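PDB 4LRZ: PTS-dependent dihydroxyacetone kinase operon regulatory protein from Escherichia coli, which activates transcription of the dhaKLM operon from a sigma-70 promoter and represses its own expression. Local coordinates for residues M27-W32 and H135-W141; C116-A122 and F145-P149. One frame throughout, in Å; residues are numbered along the deposited sequence.

From the N terminus of this probable sensor region, the chain leaves helix 14-26 into the loop 27-32, which waits about a hundred residues for its partner, 135-141, in the loop between strands 128-131 and 143-151; contact 1 thereby ties the loop that follows helix 14-26 to the GAF domain. Contact 2 opens at 116-122, inside that span, and closes at 145-149, beyond it, so the two closures cross without nesting; it lays helix 117-124 on strand 143-151 of the GAF sheet. Their centres lie about 17 Å apart, yet they touch: the His135 ring packs on Phe145 and Cys116, and Leu140 reaches both as well.

Contact 1 (M27-W32 and H135-W141); sequences MKRETW and HFKQVLW
Trp32 and Val139 form the apolar centre of one half of this interface: Val139 CG1 sits over the indole face, 3.9 Å from the centroid of the five-membered ring, while Leu140 CD2 approaches Trp32 CH2 and Lys137 CG lies at the ring's edge. Trp32 NE1 is engaged by Leu100 O. In the other half, the Phe136 ring receives Arg29 CG over its face, 3.8 Å from the centroid, a CH-pi contact, with Met27 SD obliquely placed in a Met-aromatic contact. CG of Phe136 stands anti to the backbone N (chi1 -172°), which carries the ring to the backbone of 27-29. Farther out, Lys137 bends at chi2 (-62°) and its ammonium bridges two carbonyls: NZ bonds to Lys28 O at 3.0 Å, nearly in line with the C=O, and to Thr31 O at 2.9 Å from above the carbonyl plane. The backbone adds a nearly straight bond, Gln138 N to Arg29 O at 2.9 Å, and a water donates to both Arg29 O and Thr31 O. Arg29 NH2 adds a weak bond to His135 O, and its guanidinium also makes a cation-pi contact with Trp20. The irregular loop 27-32 is thus docked, through backbone carbonyls and aromatic faces, on a GAF-domain loop that turns into a 3-10 segment at 138-140.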
ATOM      1  N   MET F  27      -6.903   3.903  42.003  1.00 50.47           N
ATOM      2  CA  MET F  27      -6.741   2.509  41.694  1.00 48.96           C
ATOM      3  C   MET F  27      -5.697   1.956  42.652  1.00 47.78           C
ATOM      4  O   MET F  27      -4.749   2.647  43.030  1.00 47.14           O
ATOM      5  CB  MET F  27      -6.232   2.407  40.233  1.00 48.68           C
ATOM      6  CG  MET F  27      -7.015   1.529  39.224  1.00 51.04           C
ATOM      7  SD  MET F  27      -6.117   1.278  37.583  1.00 54.17           S
ATOM      8  CE  MET F  27      -5.939   3.022  37.192  1.00 46.21           C
ATOM      9  N   LYS F  28      -5.854   0.696  43.016  1.00 46.97           N
ATOM     10  CA  LYS F  28      -4.895   0.023  43.888  1.00 47.15           C
ATOM     11  C   LYS F  28      -4.195  -1.115  43.139  1.00 46.17           C
ATOM     12  O   LYS F  28      -4.773  -1.727  42.238  1.00 44.48           O
ATOM     13  CB  LYS F  28      -5.608  -0.500  45.136  1.00 47.61           C
ATOM     14  CG  LYS F  28      -6.383   0.593  45.865  1.00 50.07           C
ATOM     15  CD  LYS F  28      -7.749   0.110  46.341  1.00 54.34           C
ATOM     16  CE  LYS F  28      -7.812  -0.111  47.873  1.00 59.12           C
ATOM     17  NZ  LYS F  28      -8.948  -1.052  48.235  1.00 60.29           N
ATOM     18  N   ARG F  29      -2.954  -1.386  43.541  1.00 46.76           N
ATOM     19  CA  ARG F  29      -2.124  -2.442  42.978  1.00 47.10           C
ATOM     20  C   ARG F  29      -2.675  -3.855  43.184  1.00 47.17           C
ATOM     21  O   ARG F  29      -2.454  -4.732  42.347  1.00 46.50           O
ATOM     22  CB  ARG F  29      -0.686  -2.330  43.507  1.00 48.28           C
ATOM     23  CG  ARG F  29       0.046  -1.056  43.013  1.00 51.52           C
ATOM     24  CD  ARG F  29       1.506  -0.970  43.444  1.00 56.70           C
ATOM     25  NE  ARG F  29       2.460  -0.905  42.323  1.00 63.00           N
ATOM     26  CZ  ARG F  29       2.842  -1.949  41.581  1.00 66.20           C
ATOM     27  NH1 ARG F  29       2.321  -3.156  41.815  1.00 68.35           N
ATOM     28  NH2 ARG F  29       3.727  -1.795  40.594  1.00 64.29           N
ATOM     29  N   GLU F  30      -3.393  -4.105  44.270  1.00 47.77           N
ATOM     30  CA  GLU F  30      -3.753  -5.507  44.549  1.00 48.47           C
ATOM     31  C   GLU F  30      -5.150  -5.911  44.128  1.00 46.76           C
ATOM     32  O   GLU F  30      -5.499  -7.059  44.274  1.00 47.00           O
ATOM     33  CB  GLU F  30      -3.532  -5.909  46.020  1.00 50.11           C
ATOM     34  CG  GLU F  30      -2.729  -4.910  46.851  1.00 56.71           C
ATOM     35  CD  GLU F  30      -3.438  -3.563  46.961  1.00 61.75           C
ATOM     36  OE1 GLU F  30      -4.676  -3.566  47.194  1.00 62.30           O
ATOM     37  OE2 GLU F  30      -2.752  -2.519  46.794  1.00 64.06           O
ATOM     38  N   THR F  31      -5.965  -4.989  43.638  1.00 45.62           N
ATOM     39  CA  THR F  31      -7.342  -5.358  43.339  1.00 45.33           C
ATOM     40  C   THR F  31      -7.466  -5.883  41.925  1.00 45.25           C
ATOM     41  O   THR F  31      -6.688  -5.499  41.030  1.00 44.47           O
ATOM     42  CB  THR F  31      -8.328  -4.204  43.541  1.00 46.02           C
ATOM     43  OG1 THR F  31      -7.846  -3.040  42.851  1.00 45.93           O
ATOM     44  CG2 THR F  31      -8.534  -3.894  45.095  1.00 46.18           C
ATOM     45  N   TRP F  32      -8.436  -6.773  41.730  1.00 45.13           N
ATOM     46  CA  TRP F  32      -8.765  -7.291  40.406  1.00 44.65           C
ATOM     47  C   TRP F  32     -10.174  -7.805  40.473  1.00 44.91           C
ATOM     48  O   TRP F  32     -10.547  -8.483  41.427  1.00 45.94           O
ATOM     49  CB  TRP F  32      -7.799  -8.416  39.973  1.00 44.60           C
ATOM     50  CG  TRP F  32      -7.854  -8.760  38.495  1.00 44.75           C
ATOM     51  CD1 TRP F  32      -8.583  -9.761  37.912  1.00 44.96           C
ATOM     52  CD2 TRP F  32      -7.148  -8.103  37.423  1.00 43.51           C
ATOM     53  NE1 TRP F  32      -8.366  -9.781  36.545  1.00 44.68           N
ATOM     54  CE2 TRP F  32      -7.493  -8.778  36.215  1.00 43.50           C
ATOM     55  CE3 TRP F  32      -6.238  -7.034  37.366  1.00 39.95           C
ATOM     56  CZ2 TRP F  32      -6.986  -8.399  34.959  1.00 40.16           C
ATOM     57  CZ3 TRP F  32      -5.726  -6.658  36.106  1.00 42.25           C
ATOM     58  CH2 TRP F  32      -6.104  -7.349  34.924  1.00 40.27           C
ATOM     59  N   HIS F 135       4.014  -3.708  35.586  1.00 38.76           N
ATOM     60  CA  HIS F 135       2.561  -3.625  35.544  1.00 38.86           C
ATOM     61  C   HIS F 135       2.040  -3.066  36.895  1.00 39.62           C
ATOM     62  O   HIS F 135       2.538  -3.429  37.959  1.00 39.64           O
ATOM     63  CB  HIS F 135       1.929  -4.985  35.236  1.00 37.55           C
ATOM     64  CG  HIS F 135       2.153  -5.454  33.821  1.00 39.10           C
ATOM     65  ND1 HIS F 135       2.916  -6.559  33.512  1.00 37.18           N
ATOM     66  CD2 HIS F 135       1.703  -4.971  32.637  1.00 37.70           C
ATOM     67  CE1 HIS F 135       2.970  -6.703  32.202  1.00 37.88           C
ATOM     68  NE2 HIS F 135       2.222  -5.765  31.652  1.00 39.36           N
ATOM     69  N   PHE F 136       1.040  -2.191  36.855  1.00 40.24           N
ATOM     70  CA  PHE F 136       0.498  -1.644  38.110  1.00 41.05           C
ATOM     71  C   PHE F 136      -0.177  -2.730  38.957  1.00 41.19           C
ATOM     72  O   PHE F 136       0.103  -2.876  40.147  1.00 42.56           O
ATOM     73  CB  PHE F 136      -0.457  -0.503  37.812  1.00 41.21           C
ATOM     74  CG  PHE F 136      -0.926   0.245  39.042  1.00 44.00           C
ATOM     75  CD1 PHE F 136      -0.119   1.245  39.623  1.00 44.51           C
ATOM     76  CD2 PHE F 136      -2.175  -0.033  39.616  1.00 42.56           C
ATOM     77  CE1 PHE F 136      -0.549   1.956  40.745  1.00 45.40           C
ATOM     78  CE2 PHE F 136      -2.614   0.693  40.746  1.00 42.26           C
ATOM     79  CZ  PHE F 136      -1.792   1.672  41.306  1.00 44.12           C
ATOM     80  N   LYS F 137      -1.049  -3.495  38.322  1.00 41.14           N
ATOM     81  CA  LYS F 137      -1.824  -4.561  38.946  1.00 41.80           C
ATOM     82  C   LYS F 137      -0.997  -5.795  39.145  1.00 42.63           C
ATOM     83  O   LYS F 137      -0.420  -6.301  38.183  1.00 42.21           O
ATOM     84  CB  LYS F 137      -3.000  -4.937  38.041  1.00 40.81           C
ATOM     85  CG  LYS F 137      -3.974  -3.824  37.832  1.00 40.18           C
ATOM     86  CD  LYS F 137      -4.590  -3.408  39.132  1.00 40.06           C
ATOM     87  CE  LYS F 137      -5.981  -2.854  38.923  1.00 39.93           C
ATOM     88  NZ  LYS F 137      -6.734  -2.715  40.217  1.00 40.37           N
ATOM     89  N   GLN F 138      -0.987  -6.303  40.381  1.00 43.98           N
ATOM     90  CA  GLN F 138      -0.236  -7.516  40.748  1.00 45.60           C
ATOM     91  C   GLN F 138      -0.649  -8.757  39.967  1.00 44.79           C
ATOM     92  O   GLN F 138       0.158  -9.676  39.792  1.00 45.20           O
ATOM     93  CB  GLN F 138      -0.363  -7.821  42.248  1.00 46.96           C
ATOM     94  CG  GLN F 138       0.609  -7.025  43.121  1.00 51.34           C
ATOM     95  CD  GLN F 138       0.182  -6.934  44.612  1.00 56.67           C
ATOM     96  OE1 GLN F 138      -0.592  -7.763  45.126  1.00 58.29           O
ATOM     97  NE2 GLN F 138       0.702  -5.916  45.302  1.00 58.17           N
ATOM     98  N   VAL F 139      -1.901  -8.796  39.524  1.00 44.02           N
ATOM     99  CA  VAL F 139      -2.405  -9.952  38.790  1.00 44.05           C
ATOM    100  C   VAL F 139      -1.616 -10.151  37.480  1.00 43.35           C
ATOM    101  O   VAL F 139      -1.448 -11.285  37.016  1.00 44.23           O
ATOM    102  CB  VAL F 139      -3.952  -9.854  38.590  1.00 43.63           C
ATOM    103  CG1 VAL F 139      -4.418 -10.689  37.411  1.00 43.66           C
ATOM    104  CG2 VAL F 139      -4.647 -10.304  39.866  1.00 45.15           C
ATOM    105  N   LEU F 140      -1.067  -9.061  36.945  1.00 42.02           N
ATOM    106  CA  LEU F 140      -0.307  -9.106  35.693  1.00 41.38           C
ATOM    107  C   LEU F 140       1.193  -9.363  35.835  1.00 42.06           C
ATOM    108  O   LEU F 140       1.894  -9.416  34.823  1.00 41.45           O
ATOM    109  CB  LEU F 140      -0.557  -7.837  34.861  1.00 39.57           C
ATOM    110  CG  LEU F 140      -2.024  -7.615  34.438  1.00 38.92           C
ATOM    111  CD1 LEU F 140      -2.164  -6.379  33.557  1.00 36.10           C
ATOM    112  CD2 LEU F 140      -2.644  -8.850  33.735  1.00 33.36           C
ATOM    113  N   TRP F 141       1.680  -9.549  37.061  1.00 43.14           N
ATOM    114  CA  TRP F 141       3.126  -9.733  37.285  1.00 44.94           C
ATOM    115  C   TRP F 141       3.697 -11.015  36.657  1.00 44.49           C
ATOM    116  O   TRP F 141       4.893 -11.127  36.469  1.00 44.69           O
ATOM    117  CB  TRP F 141       3.480  -9.653  38.767  1.00 46.29           C
ATOM    118  CG  TRP F 141       3.362  -8.226  39.369  1.00 52.05           C
ATOM    119  CD1 TRP F 141       2.791  -7.118  38.782  1.00 53.01           C
ATOM    120  CD2 TRP F 141       3.809  -7.793  40.672  1.00 56.06           C
ATOM    121  NE1 TRP F 141       2.865  -6.040  39.626  1.00 54.93           N
ATOM    122  CE2 TRP F 141       3.480  -6.418  40.791  1.00 56.53           C
ATOM    123  CE3 TRP F 141       4.450  -8.436  41.751  1.00 59.14           C
ATOM    124  CZ2 TRP F 141       3.773  -5.668  41.948  1.00 60.00           C
ATOM    125  CZ3 TRP F 141       4.740  -7.688  42.915  1.00 61.00           C
ATOM    126  CH2 TRP F 141       4.401  -6.320  42.999  1.00 60.94           C
TER
HETATM  127  O   HOH W   1      -4.063  -6.686  40.964  1.00 33.00           O

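Contact 2 (C116-A122 and F145-P149)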
ATOM      1  N   CYS F 116       0.101  -0.984  31.418  1.00 36.78           N
ATOM      2  CA  CYS F 116       0.184  -2.161  30.577  1.00 35.54           C
ATOM      3  C   CYS F 116       0.340  -1.728  29.127  1.00 34.20           C
ATOM      4  O   CYS F 116      -0.338  -0.809  28.667  1.00 34.33           O
ATOM      5  CB  CYS F 116      -1.092  -3.019  30.716  1.00 35.72           C
ATOM      6  SG  CYS F 116      -0.947  -4.625  29.925  1.00 37.17           S
ATOM      7  N   ALA F 117       1.212  -2.411  28.396  1.00 33.18           N
ATOM      8  CA  ALA F 117       1.415  -2.145  26.983  1.00 32.25           C
ATOM      9  C   ALA F 117       0.076  -2.031  26.202  1.00 32.00           C
ATOM     10  O   ALA F 117      -0.075  -1.192  25.298  1.00 31.39           O
ATOM     11  CB  ALA F 117       2.325  -3.236  26.392  1.00 32.06           C
ATOM     12  N   LEU F 118      -0.890  -2.876  26.560  1.00 31.65           N
ATOM     13  CA  LEU F 118      -2.197  -2.900  25.896  1.00 31.21           C
ATOM     14  C   LEU F 118      -2.769  -1.491  25.751  1.00 32.20           C
ATOM     15  O   LEU F 118      -3.425  -1.182  24.721  1.00 33.38           O
ATOM     16  CB  LEU F 118      -3.190  -3.754  26.691  1.00 29.97           C
ATOM     17  CG  LEU F 118      -2.949  -5.236  26.767  1.00 32.39           C
ATOM     18  CD1 LEU F 118      -4.073  -5.959  27.450  1.00 30.55           C
ATOM     19  CD2 LEU F 118      -2.780  -5.789  25.312  1.00 33.83           C
ATOM     20  N   SER F 119      -2.550  -0.633  26.765  1.00 30.93           N
ATOM     21  CA  SER F 119      -2.955   0.799  26.629  1.00 30.02           C
ATOM     22  C   SER F 119      -1.807   1.744  26.384  1.00 30.11           C
ATOM     23  O   SER F 119      -1.960   2.733  25.691  1.00 30.94           O
ATOM     24  CB  SER F 119      -3.761   1.298  27.859  1.00 30.26           C
ATOM     25  OG  SER F 119      -3.004   1.239  29.070  1.00 28.36           O
ATOM     26  N   LEU F 120      -0.658   1.479  26.977  1.00 30.53           N
ATOM     27  CA  LEU F 120       0.416   2.463  26.949  1.00 32.97           C
ATOM     28  C   LEU F 120       0.915   2.692  25.519  1.00 33.80           C
ATOM     29  O   LEU F 120       1.462   3.758  25.189  1.00 34.09           O
ATOM     30  CB  LEU F 120       1.557   1.967  27.796  1.00 33.12           C
ATOM     31  CG  LEU F 120       2.190   2.877  28.812  1.00 38.18           C
ATOM     32  CD1 LEU F 120       3.610   2.335  29.070  1.00 40.08           C
ATOM     33  CD2 LEU F 120       2.148   4.402  28.454  1.00 38.12           C
ATOM     34  N   ALA F 121       0.719   1.700  24.656  1.00 34.25           N
ATOM     35  CA  ALA F 121       1.156   1.868  23.275  1.00 35.28           C
ATOM     36  C   ALA F 121       0.421   3.014  22.600  1.00 36.02           C
ATOM     37  O   ALA F 121       1.062   3.864  21.980  1.00 37.29           O
ATOM     38  CB  ALA F 121       1.024   0.565  22.472  1.00 34.06           C
ATOM     39  N   ALA F 122      -0.904   3.032  22.720  1.00 35.83           N
ATOM     40  CA  ALA F 122      -1.715   4.107  22.154  1.00 36.81           C
ATOM     41  C   ALA F 122      -1.560   5.405  22.927  1.00 36.82           C
ATOM     42  O   ALA F 122      -1.645   6.484  22.350  1.00 37.45           O
ATOM     43  CB  ALA F 122      -3.195   3.729  22.149  1.00 37.46           C
ATOM     44  N   PHE F 145       3.582  -8.069  28.174  1.00 36.53           N
ATOM     45  CA  PHE F 145       2.774  -7.587  27.037  1.00 35.54           C
ATOM     46  C   PHE F 145       3.637  -6.747  26.084  1.00 35.49           C
ATOM     47  O   PHE F 145       4.490  -5.988  26.536  1.00 36.17           O
ATOM     48  CB  PHE F 145       1.554  -6.782  27.516  1.00 35.27           C
ATOM     49  CG  PHE F 145       0.496  -7.624  28.181  1.00 35.54           C
ATOM     50  CD1 PHE F 145      -0.519  -8.215  27.437  1.00 39.63           C
ATOM     51  CD2 PHE F 145       0.514  -7.847  29.529  1.00 35.89           C
ATOM     52  CE1 PHE F 145      -1.502  -9.009  28.055  1.00 38.06           C
ATOM     53  CE2 PHE F 145      -0.453  -8.638  30.144  1.00 35.57           C
ATOM     54  CZ  PHE F 145      -1.451  -9.205  29.420  1.00 36.49           C
ATOM     55  N   CYS F 146       3.471  -6.942  24.783  1.00 34.47           N
ATOM     56  CA  CYS F 146       4.038  -6.038  23.799  1.00 34.87           C
ATOM     57  C   CYS F 146       2.879  -5.498  22.993  1.00 33.74           C
ATOM     58  O   CYS F 146       1.927  -6.229  22.682  1.00 33.89           O
ATOM     59  CB  CYS F 146       4.953  -6.778  22.815  1.00 35.19           C
ATOM     60  SG  CYS F 146       6.400  -7.544  23.556  1.00 42.45           S
ATOM     61  N   ALA F 147       2.980  -4.245  22.583  1.00 32.40           N
ATOM     62  CA  ALA F 147       1.918  -3.661  21.782  1.00 30.47           C
ATOM     63  C   ALA F 147       2.431  -2.526  20.931  1.00 29.71           C
ATOM     64  O   ALA F 147       3.417  -1.826  21.261  1.00 29.36           O
ATOM     65  CB  ALA F 147       0.757  -3.196  22.683  1.00 30.09           C
ATOM     66  N   THR F 148       1.748  -2.326  19.827  1.00 28.72           N
ATOM     67  CA  THR F 148       2.091  -1.230  18.974  1.00 29.43           C
ATOM     68  C   THR F 148       0.779  -0.665  18.488  1.00 30.58           C
ATOM     69  O   THR F 148      -0.107  -1.425  18.141  1.00 32.37           O
ATOM     70  CB  THR F 148       2.953  -1.731  17.759  1.00 28.53           C
ATOM     71  OG1 THR F 148       4.166  -2.329  18.264  1.00 28.96           O
ATOM     72  CG2 THR F 148       3.324  -0.590  16.862  1.00 25.35           C
ATOM     73  N   PRO F 149       0.666   0.662  18.412  1.00 31.67           N
ATOM     74  CA  PRO F 149      -0.539   1.226  17.868  1.00 32.71           C
ATOM     75  C   PRO F 149      -0.543   1.171  16.326  1.00 33.85           C
ATOM     76  O   PRO F 149       0.527   1.184  15.708  1.00 32.96           O
ATOM     77  CB  PRO F 149      -0.478   2.681  18.354  1.00 32.39           C
ATOM     78  CG  PRO F 149       0.952   2.997  18.462  1.00 32.25           C
ATOM     79  CD  PRO F 149       1.579   1.714  18.923  1.00 32.85           C
TER
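Sulfur-aromatic contact marks one end of the interface, where Cys116 SG lies over a face of the Phe145 ring, 4.0 Å from its centroid. With SG anti to the backbone N (chi1 -170°), the sulfur of this N-cap residue reaches the ring, coming within 3.6 Å of Phe145 CD2. Apolar contacts do the rest. Leu118 crosses the same ring obliquely, CG 3.9 Å from Phe145 CD1, and small side chains then let helix and strand come close: Ala117 CB meets Phe145 CB and Ala147 CB, Ala121 CB meets Ala147 CB at 3.8 Å, and Ala121 CB also rests on Pro149 CD. An alanine in place of Phe145 is likely to leave Cys116 SG and Leu118 without the ring they pack on, opening a gap beside the helix start. Backbone atoms share in the packing, as Ala147 CB lies 3.4 Å from Ala117 O, but no hydrogen bond joins the segments; within the helix's first turn, Cys116 O accepts from both Ser119 N and Leu120 N. The axes of segments 117-122 and 145-149 approach to 6.7 Å and run in roughly the same direction, 29° apart. Helix 117-124 thus covers one face of the antiparallel GAF sheet along strand 143-151, which lies between strands 128-131 and 157-166, while Cys146 and Thr148 point away and pack on helix 174-211.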